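Oligopeptide ABC transporter, periplasmic oligopeptide-binding protein, putative (Thermotoga maritima MSB8, PDB 5IPW) probably binds oligopeptides in the periplasm and hands them to an ABC transporter for uptake. Local coordinates at residues W331-G336 with L612-V617; T444-F449 with L473-F478; S527-K532 with L555-Y560. One frame throughout, in Å; residues are numbered along the deposited sequence.

Contact 1: residues W331-G336 with L612-V617; sequences WIAANG and LVTDDV
W331 and L612 lie side by side and point the same way, so the leucine runs along one face of the indole from the five-membered ring to the six-membered one. L612 CB sits over the five-membered ring, 3.5 Å from its centroid and almost on the ring normal, a CH-pi contact. The chain then turns along the ring system: with CG anti to the backbone N (chi1 -163°), one branch of the leucine is carried out over the benzo ring, where L612 CD2 lies 3.6 Å from W331 CZ3. The indole itself is fixed from elsewhere, its NE1 bonding to the carbonyl of P609 and its ring meeting that of W301.

Beside this contact the two backbones run parallel. I332 N gives a nearly straight bond to L612 O (3.0 Å, 165° at the hydrogen), and T614 N returns one to I332 O at 2.8 Å. That same oxygen is gripped a second time: T614 OG1 donates to I332 O over 2.9 Å from above the carbonyl plane, 40° out of it. I332 and V613 fall on one face of the sheet, where I332 CG1 approaches V613 CB at 4.1 Å. Further along, A334 CB rests 4.0 Å from V613 CG2, with the carboxylate of D615 alongside.

Strand 613-614 pairs at the edge of the small mixed sheet, beside 326-333; after 333 the chain passes on to strand 340-343 of another sheet, consistent with the interlobe crossing of a two-lobed periplasmic binding protein.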
# COMPACT_ATOMS: atom_id res chain seq x y z
N TRP A 331 -11.69 10.09 0.55
CA TRP A 331 -10.43 9.39 0.27
C TRP A 331 -10.62 8.49 -0.95
O TRP A 331 -11.71 8.00 -1.20
CB TRP A 331 -9.98 8.55 1.47
CG TRP A 331 -9.72 9.34 2.72
CD1 TRP A 331 -9.76 10.70 2.87
CD2 TRP A 331 -9.33 8.81 3.98
NE1 TRP A 331 -9.44 11.03 4.16
CE2 TRP A 331 -9.17 9.89 4.86
CE3 TRP A 331 -9.12 7.51 4.46
CZ2 TRP A 331 -8.82 9.71 6.18
CZ3 TRP A 331 -8.76 7.35 5.77
CH2 TRP A 331 -8.61 8.44 6.62
N ILE A 332 -9.53 8.27 -1.68
CA ILE A 332 -9.57 7.47 -2.90
C ILE A 332 -8.78 6.16 -2.76
O ILE A 332 -7.88 6.06 -1.92
CB ILE A 332 -9.04 8.27 -4.11
CG1 ILE A 332 -7.55 8.63 -3.93
CG2 ILE A 332 -9.89 9.51 -4.33
CD1 ILE A 332 -6.90 9.19 -5.19
N ALA A 333 -9.13 5.17 -3.57
CA ALA A 333 -8.35 3.95 -3.70
C ALA A 333 -7.18 4.25 -4.61
O ALA A 333 -7.22 5.23 -5.36
CB ALA A 333 -9.19 2.82 -4.26
N ALA A 334 -6.15 3.42 -4.56
CA ALA A 334 -4.92 3.68 -5.30
C ALA A 334 -4.86 2.87 -6.59
O ALA A 334 -3.85 2.22 -6.88
CB ALA A 334 -3.71 3.38 -4.42
N ASN A 335 -5.94 2.90 -7.36
CA ASN A 335 -5.94 2.24 -8.66
C ASN A 335 -5.94 3.23 -9.81
O ASN A 335 -6.77 4.13 -9.86
CB ASN A 335 -7.08 1.21 -8.77
CG ASN A 335 -8.43 1.78 -8.43
OD1 ASN A 335 -8.71 2.95 -8.68
ND2 ASN A 335 -9.29 0.94 -7.88
N GLY A 336 -4.99 3.05 -10.73
CA GLY A 336 -4.89 3.89 -11.91
C GLY A 336 -6.04 3.69 -12.89
O GLY A 336 -6.27 4.53 -13.76
N LEU A 612 -6.84 11.74 1.03
CA LEU A 612 -5.88 10.68 1.29
C LEU A 612 -6.01 9.62 0.20
O LEU A 612 -7.09 9.37 -0.32
CB LEU A 612 -6.14 10.03 2.65
CG LEU A 612 -5.02 9.18 3.26
CD1 LEU A 612 -3.96 10.07 3.87
CD2 LEU A 612 -5.57 8.25 4.32
N VAL A 613 -4.89 9.00 -0.15
CA VAL A 613 -4.91 7.84 -1.05
C VAL A 613 -4.71 6.61 -0.17
O VAL A 613 -3.90 6.62 0.76
CB VAL A 613 -3.91 7.97 -2.25
CG1 VAL A 613 -3.12 9.27 -2.22
CG2 VAL A 613 -2.98 6.77 -2.38
N THR A 614 -5.49 5.57 -0.45
CA THR A 614 -5.55 4.41 0.41
C THR A 614 -5.04 3.18 -0.31
O THR A 614 -5.40 2.95 -1.46
CB THR A 614 -7.00 4.15 0.87
OG1 THR A 614 -7.79 3.75 -0.25
CG2 THR A 614 -7.59 5.40 1.47
N ASP A 615 -4.20 2.40 0.37
CA ASP A 615 -3.55 1.22 -0.19
C ASP A 615 -2.95 0.42 0.97
O ASP A 615 -2.64 0.98 2.01
CB ASP A 615 -2.45 1.65 -1.19
CG ASP A 615 -2.22 0.62 -2.31
OD1 ASP A 615 -2.91 -0.42 -2.35
OD2 ASP A 615 -1.32 0.87 -3.16
N ASP A 616 -2.79 -0.89 0.80
CA ASP A 616 -2.22 -1.73 1.86
C ASP A 616 -0.73 -1.41 2.08
O ASP A 616 -0.25 -1.45 3.21
CB ASP A 616 -2.41 -3.23 1.56
CG ASP A 616 -1.73 -4.14 2.59
OD1 ASP A 616 -0.52 -4.42 2.44
OD2 ASP A 616 -2.41 -4.58 3.54
N VAL A 617 -0.03 -1.09 1.01
CA VAL A 617 1.38 -0.68 1.09
C VAL A 617 1.61 0.54 1.97
O VAL A 617 2.65 0.66 2.62
CB VAL A 617 1.97 -0.44 -0.33
CG1 VAL A 617 1.14 0.56 -1.12
CG2 VAL A 617 3.42 0.02 -0.25

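Contact 2: residues T444-F449 with L473-F478; sequences TVTGQF and LERSLF
T446 and L473 lie opposite one another, CA atoms 5.1 Å apart, where two neighbouring parallel strands run out. Strand 440-445 ends at V445 and strand 467-472 just before L473, and L473 N reaches back to V445 O in a 2.9 Å bond that is close to straight (172° at the hydrogen). It carries on the ladder that pairs V445 with E471. Past it the backbones part, each turning into a helix, and a side chain takes over: T446 OG1 donates to L473 O across 2.9 Å, nearly in line with the carbonyl.

This is the carboxyl edge of a beta-alpha-beta unit, strand 440-445, helix 448-462 and strand 467-472, in the alpha/beta arrangement of the periplasmic binding fold; helix 475-484 then leads to strand 489-494 on the other flank of 440-445.

The chi1 of T446 (178°) sends OG1 to L473 O and leaves CG2 between the backbone N and the carbonyl carbon, over the F478 ring. T446 CG2 stands 3.6 Å from the centroid of that ring, 8° off its normal, a CH-pi contact over the centre of one face. The carbonyl of T444 comes to the edge of the same ring, T444 O being 3.6 Å from F478 CE1, while M490 of strand 489-494 also touches the phenylalanine. T444 CG2 meets L473 CD1, and the T444 hydroxyl bonds to the carboxylate of E471. Helix 475-484 begins with E474 as N-cap: E474 OE2 takes both S476 N (2.8 Å) and S476 OG, the hydroxyl on its syn lone pair.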
# COMPACT_ATOMS: atom_id res chain seq x y z
N THR A 444 -11.37 -10.47 -23.68
CA THR A 444 -11.51 -11.47 -22.63
C THR A 444 -11.53 -10.80 -21.28
O THR A 444 -10.61 -10.04 -20.94
CB THR A 444 -10.32 -12.44 -22.66
OG1 THR A 444 -10.17 -12.97 -23.98
CG2 THR A 444 -10.53 -13.59 -21.67
N VAL A 445 -12.57 -11.08 -20.50
CA VAL A 445 -12.68 -10.57 -19.14
C VAL A 445 -13.05 -11.69 -18.19
O VAL A 445 -13.38 -12.80 -18.61
CB VAL A 445 -13.76 -9.46 -19.03
CG1 VAL A 445 -13.56 -8.41 -20.11
CG2 VAL A 445 -15.16 -10.04 -19.12
N THR A 446 -12.98 -11.40 -16.89
CA THR A 446 -13.56 -12.26 -15.87
C THR A 446 -14.27 -11.38 -14.84
O THR A 446 -13.67 -10.47 -14.27
CB THR A 446 -12.51 -13.19 -15.23
OG1 THR A 446 -13.12 -13.98 -14.21
CG2 THR A 446 -11.35 -12.39 -14.64
N GLY A 447 -15.56 -11.63 -14.65
CA GLY A 447 -16.37 -10.86 -13.71
C GLY A 447 -17.41 -9.99 -14.40
O GLY A 447 -17.08 -9.19 -15.29
N GLN A 448 -18.66 -10.12 -13.96
CA GLN A 448 -19.78 -9.36 -14.52
C GLN A 448 -19.52 -7.85 -14.59
O GLN A 448 -20.02 -7.17 -15.48
CB GLN A 448 -21.05 -9.62 -13.70
CG GLN A 448 -22.32 -8.99 -14.28
CD GLN A 448 -22.55 -9.40 -15.72
OE1 GLN A 448 -22.59 -8.56 -16.62
NE2 GLN A 448 -22.68 -10.71 -15.95
N PHE A 449 -18.76 -7.33 -13.63
CA PHE A 449 -18.46 -5.92 -13.61
C PHE A 449 -17.74 -5.52 -14.88
O PHE A 449 -18.15 -4.57 -15.55
CB PHE A 449 -17.61 -5.55 -12.39
CG PHE A 449 -16.93 -4.21 -12.50
CD1 PHE A 449 -17.67 -3.04 -12.54
CD2 PHE A 449 -15.54 -4.13 -12.59
CE1 PHE A 449 -17.05 -1.81 -12.66
CE2 PHE A 449 -14.91 -2.90 -12.71
CZ PHE A 449 -15.66 -1.74 -12.74
N LEU A 473 -14.96 -15.22 -18.84
CA LEU A 473 -14.47 -16.53 -18.46
C LEU A 473 -14.40 -16.66 -16.95
O LEU A 473 -14.18 -15.68 -16.24
CB LEU A 473 -13.08 -16.79 -19.05
CG LEU A 473 -12.90 -16.47 -20.54
CD1 LEU A 473 -11.48 -16.81 -20.97
CD2 LEU A 473 -13.92 -17.22 -21.39
N GLU A 474 -14.57 -17.89 -16.48
CA GLU A 474 -14.32 -18.22 -15.09
C GLU A 474 -12.84 -17.97 -14.74
O GLU A 474 -11.95 -18.19 -15.55
CB GLU A 474 -14.76 -19.67 -14.85
CG GLU A 474 -14.33 -20.29 -13.54
CD GLU A 474 -13.02 -21.04 -13.65
OE1 GLU A 474 -12.82 -21.77 -14.65
OE2 GLU A 474 -12.19 -20.91 -12.73
N ARG A 475 -12.61 -17.48 -13.52
CA ARG A 475 -11.28 -17.04 -13.04
C ARG A 475 -10.08 -17.88 -13.51
O ARG A 475 -9.14 -17.35 -14.09
CB ARG A 475 -11.28 -17.01 -11.50
CG ARG A 475 -10.18 -16.17 -10.86
CD ARG A 475 -10.53 -14.69 -10.87
NE ARG A 475 -9.94 -13.97 -9.75
CZ ARG A 475 -10.19 -12.70 -9.44
NH1 ARG A 475 -11.04 -11.97 -10.17
NH2 ARG A 475 -9.60 -12.14 -8.39
N SER A 476 -10.11 -19.18 -13.24
CA SER A 476 -8.97 -20.04 -13.53
C SER A 476 -8.77 -20.30 -15.02
O SER A 476 -7.64 -20.50 -15.46
CB SER A 476 -9.06 -21.37 -12.77
OG SER A 476 -9.87 -22.31 -13.47
N LEU A 477 -9.86 -20.31 -15.79
CA LEU A 477 -9.75 -20.48 -17.24
C LEU A 477 -9.16 -19.22 -17.86
O LEU A 477 -8.32 -19.29 -18.75
CB LEU A 477 -11.12 -20.78 -17.87
CG LEU A 477 -11.10 -21.09 -19.38
CD1 LEU A 477 -10.38 -22.39 -19.68
CD2 LEU A 477 -12.52 -21.14 -19.94
N PHE A 478 -9.62 -18.07 -17.38
CA PHE A 478 -9.07 -16.76 -17.72
C PHE A 478 -7.55 -16.75 -17.57
O PHE A 478 -6.84 -16.28 -18.46
CB PHE A 478 -9.71 -15.71 -16.80
CG PHE A 478 -9.27 -14.29 -17.04
CD1 PHE A 478 -9.92 -13.50 -17.98
CD2 PHE A 478 -8.25 -13.73 -16.29
CE1 PHE A 478 -9.53 -12.18 -18.19
CE2 PHE A 478 -7.86 -12.42 -16.49
CZ PHE A 478 -8.50 -11.65 -17.44

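Contact 3: residues S527-K532 with L555-Y560; sequences SYYIDK and LVDLYY
A helix-to-helix packing joins Y529 and I530 of helix 523-534 to V556, D557 and Y560 of helix 550-564. Over these short segments the axes come within 11.2 Å and their directions differ by 48°. I530 and V556 bring the backbones nearest, 7.7 Å between CA atoms, and I530 CG1 lies 3.6 Å from V556 CG1. I530 also meets Y560, crossing it at about a right angle: its CG2 branch lies 4.0 Å from Y560 OH, and the CD1 tip of I530 4.2 Å from Y560 CE1.

Helix 550-564 packs between two partners, L555 and L558 touching helix 568-584 while V556, D557 and Y560 meet 523-534. On the side of the contact marked by Y529 the chemistry becomes polar. Its chi1 of 180° swings the ring away from the backbone nitrogen and across to the neighbouring helix, and Y529 OH donates to D557 OD2 at 2.8 Å, arriving on the syn side and somewhat out of the carboxylate plane. Ring and carboxylate planes stand 61° apart. A phenylalanine here would probably cost D557 its hydroxyl donor from the neighbouring helix, and the polar link between the two helices with it. R554 makes a salt bridge to the same carboxylate oxygen, and Y553, one residue earlier, stacks on the Y529 ring.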
# COMPACT_ATOMS: atom_id res chain seq x y z
N SER A 527 13.03 -12.46 -19.94
CA SER A 527 13.83 -13.29 -19.06
C SER A 527 15.21 -13.57 -19.67
O SER A 527 16.22 -13.58 -18.97
CB SER A 527 13.08 -14.59 -18.78
OG SER A 527 13.65 -15.28 -17.69
N TYR A 528 15.23 -13.78 -20.99
CA TYR A 528 16.47 -13.94 -21.75
C TYR A 528 17.35 -12.68 -21.67
O TYR A 528 18.57 -12.77 -21.52
CB TYR A 528 16.16 -14.33 -23.21
CG TYR A 528 17.35 -14.39 -24.14
CD1 TYR A 528 18.51 -15.09 -23.79
CD2 TYR A 528 17.31 -13.78 -25.39
CE1 TYR A 528 19.60 -15.15 -24.64
CE2 TYR A 528 18.40 -13.84 -26.26
CZ TYR A 528 19.54 -14.52 -25.87
OH TYR A 528 20.63 -14.59 -26.71
N TYR A 529 16.71 -11.51 -21.72
CA TYR A 529 17.41 -10.23 -21.68
C TYR A 529 18.06 -9.97 -20.33
O TYR A 529 19.25 -9.68 -20.25
CB TYR A 529 16.43 -9.11 -22.00
CG TYR A 529 17.01 -7.72 -22.00
CD1 TYR A 529 17.17 -7.00 -20.82
CD2 TYR A 529 17.39 -7.11 -23.19
CE1 TYR A 529 17.69 -5.72 -20.82
CE2 TYR A 529 17.92 -5.83 -23.20
CZ TYR A 529 18.07 -5.14 -22.02
OH TYR A 529 18.59 -3.86 -22.03
N ILE A 530 17.26 -10.07 -19.28
CA ILE A 530 17.75 -9.84 -17.92
C ILE A 530 18.91 -10.78 -17.64
O ILE A 530 19.96 -10.35 -17.16
CB ILE A 530 16.64 -10.05 -16.87
CG1 ILE A 530 15.57 -8.96 -17.00
CG2 ILE A 530 17.21 -10.03 -15.45
CD1 ILE A 530 14.25 -9.31 -16.35
N ASP A 531 18.72 -12.06 -17.96
CA ASP A 531 19.76 -13.07 -17.75
C ASP A 531 21.06 -12.73 -18.48
O ASP A 531 22.14 -12.88 -17.92
CB ASP A 531 19.28 -14.47 -18.16
CG ASP A 531 18.97 -15.36 -16.97
OD1 ASP A 531 18.87 -14.86 -15.83
OD2 ASP A 531 18.84 -16.59 -17.18
N LYS A 532 20.94 -12.28 -19.73
CA LYS A 532 22.12 -11.95 -20.53
C LYS A 532 22.83 -10.70 -20.00
O LYS A 532 23.96 -10.77 -19.55
CB LYS A 532 21.75 -11.77 -22.01
CG LYS A 532 22.94 -11.51 -22.92
CD LYS A 532 22.53 -11.44 -24.38
CE LYS A 532 23.67 -10.94 -25.25
NZ LYS A 532 23.26 -10.81 -26.68
N LEU A 555 12.57 -0.24 -20.17
CA LEU A 555 11.85 -0.29 -18.89
C LEU A 555 12.48 -1.26 -17.90
O LEU A 555 12.45 -1.03 -16.70
CB LEU A 555 10.38 -0.66 -19.10
CG LEU A 555 9.45 0.47 -19.54
CD1 LEU A 555 8.10 -0.09 -19.93
CD2 LEU A 555 9.29 1.51 -18.44
N VAL A 556 13.05 -2.35 -18.41
CA VAL A 556 13.76 -3.30 -17.55
C VAL A 556 14.97 -2.61 -16.96
O VAL A 556 15.17 -2.64 -15.75
CB VAL A 556 14.21 -4.56 -18.32
CG1 VAL A 556 15.04 -5.47 -17.43
CG2 VAL A 556 13.00 -5.32 -18.86
N ASP A 557 15.78 -1.98 -17.82
CA ASP A 557 16.99 -1.28 -17.40
C ASP A 557 16.70 -0.26 -16.31
O ASP A 557 17.43 -0.16 -15.31
CB ASP A 557 17.65 -0.58 -18.59
CG ASP A 557 18.29 -1.55 -19.55
OD1 ASP A 557 19.04 -2.44 -19.09
OD2 ASP A 557 18.06 -1.41 -20.77
N LEU A 558 15.62 0.50 -16.50
CA LEU A 558 15.16 1.47 -15.52
C LEU A 558 14.90 0.81 -14.17
O LEU A 558 15.37 1.30 -13.14
CB LEU A 558 13.89 2.17 -16.00
CG LEU A 558 14.02 3.12 -17.20
CD1 LEU A 558 12.68 3.81 -17.47
CD2 LEU A 558 15.10 4.17 -16.98
N TYR A 559 14.16 -0.30 -14.17
CA TYR A 559 13.83 -0.97 -12.91
C TYR A 559 15.08 -1.39 -12.16
O TYR A 559 15.18 -1.18 -10.95
CB TYR A 559 12.95 -2.20 -13.11
CG TYR A 559 12.70 -2.88 -11.79
CD1 TYR A 559 11.79 -2.36 -10.88
CD2 TYR A 559 13.43 -4.01 -11.42
CE1 TYR A 559 11.59 -2.96 -9.65
CE2 TYR A 559 13.24 -4.62 -10.20
CZ TYR A 559 12.32 -4.08 -9.32
OH TYR A 559 12.12 -4.69 -8.10
N TYR A 560 16.03 -2.00 -12.86
CA TYR A 560 17.22 -2.53 -12.20
C TYR A 560 18.18 -1.44 -11.74
O TYR A 560 19.01 -1.66 -10.86
CB TYR A 560 17.90 -3.59 -13.06
CG TYR A 560 17.21 -4.92 -12.89
CD1 TYR A 560 16.11 -5.28 -13.68
CD2 TYR A 560 17.61 -5.80 -11.89
CE1 TYR A 560 15.46 -6.49 -13.49
CE2 TYR A 560 16.96 -7.01 -11.70
CZ TYR A 560 15.89 -7.35 -12.50
OH TYR A 560 15.26 -8.55 -12.30

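Contact 1 lies nearest the middle of the chain, its centre about 7 Å from that of the chain, and is the most buried; the centres of contacts 2 and 3 each sit about 25 Å from it, and both are partly exposed. No two of them touch, and none shares a helix or strand with another. Contact 1 ties segments far apart in sequence, and the other two, which follow in series, fall between its ends and are local closures. The chemistry follows the elements: strand pairing through backbone bonds in contact 1, a last strand rung giving way to a threonine bond and helix starts in contact 2, and in contact 3 a bond made wholly by side chains beside packing of I530 on V556 and Y560.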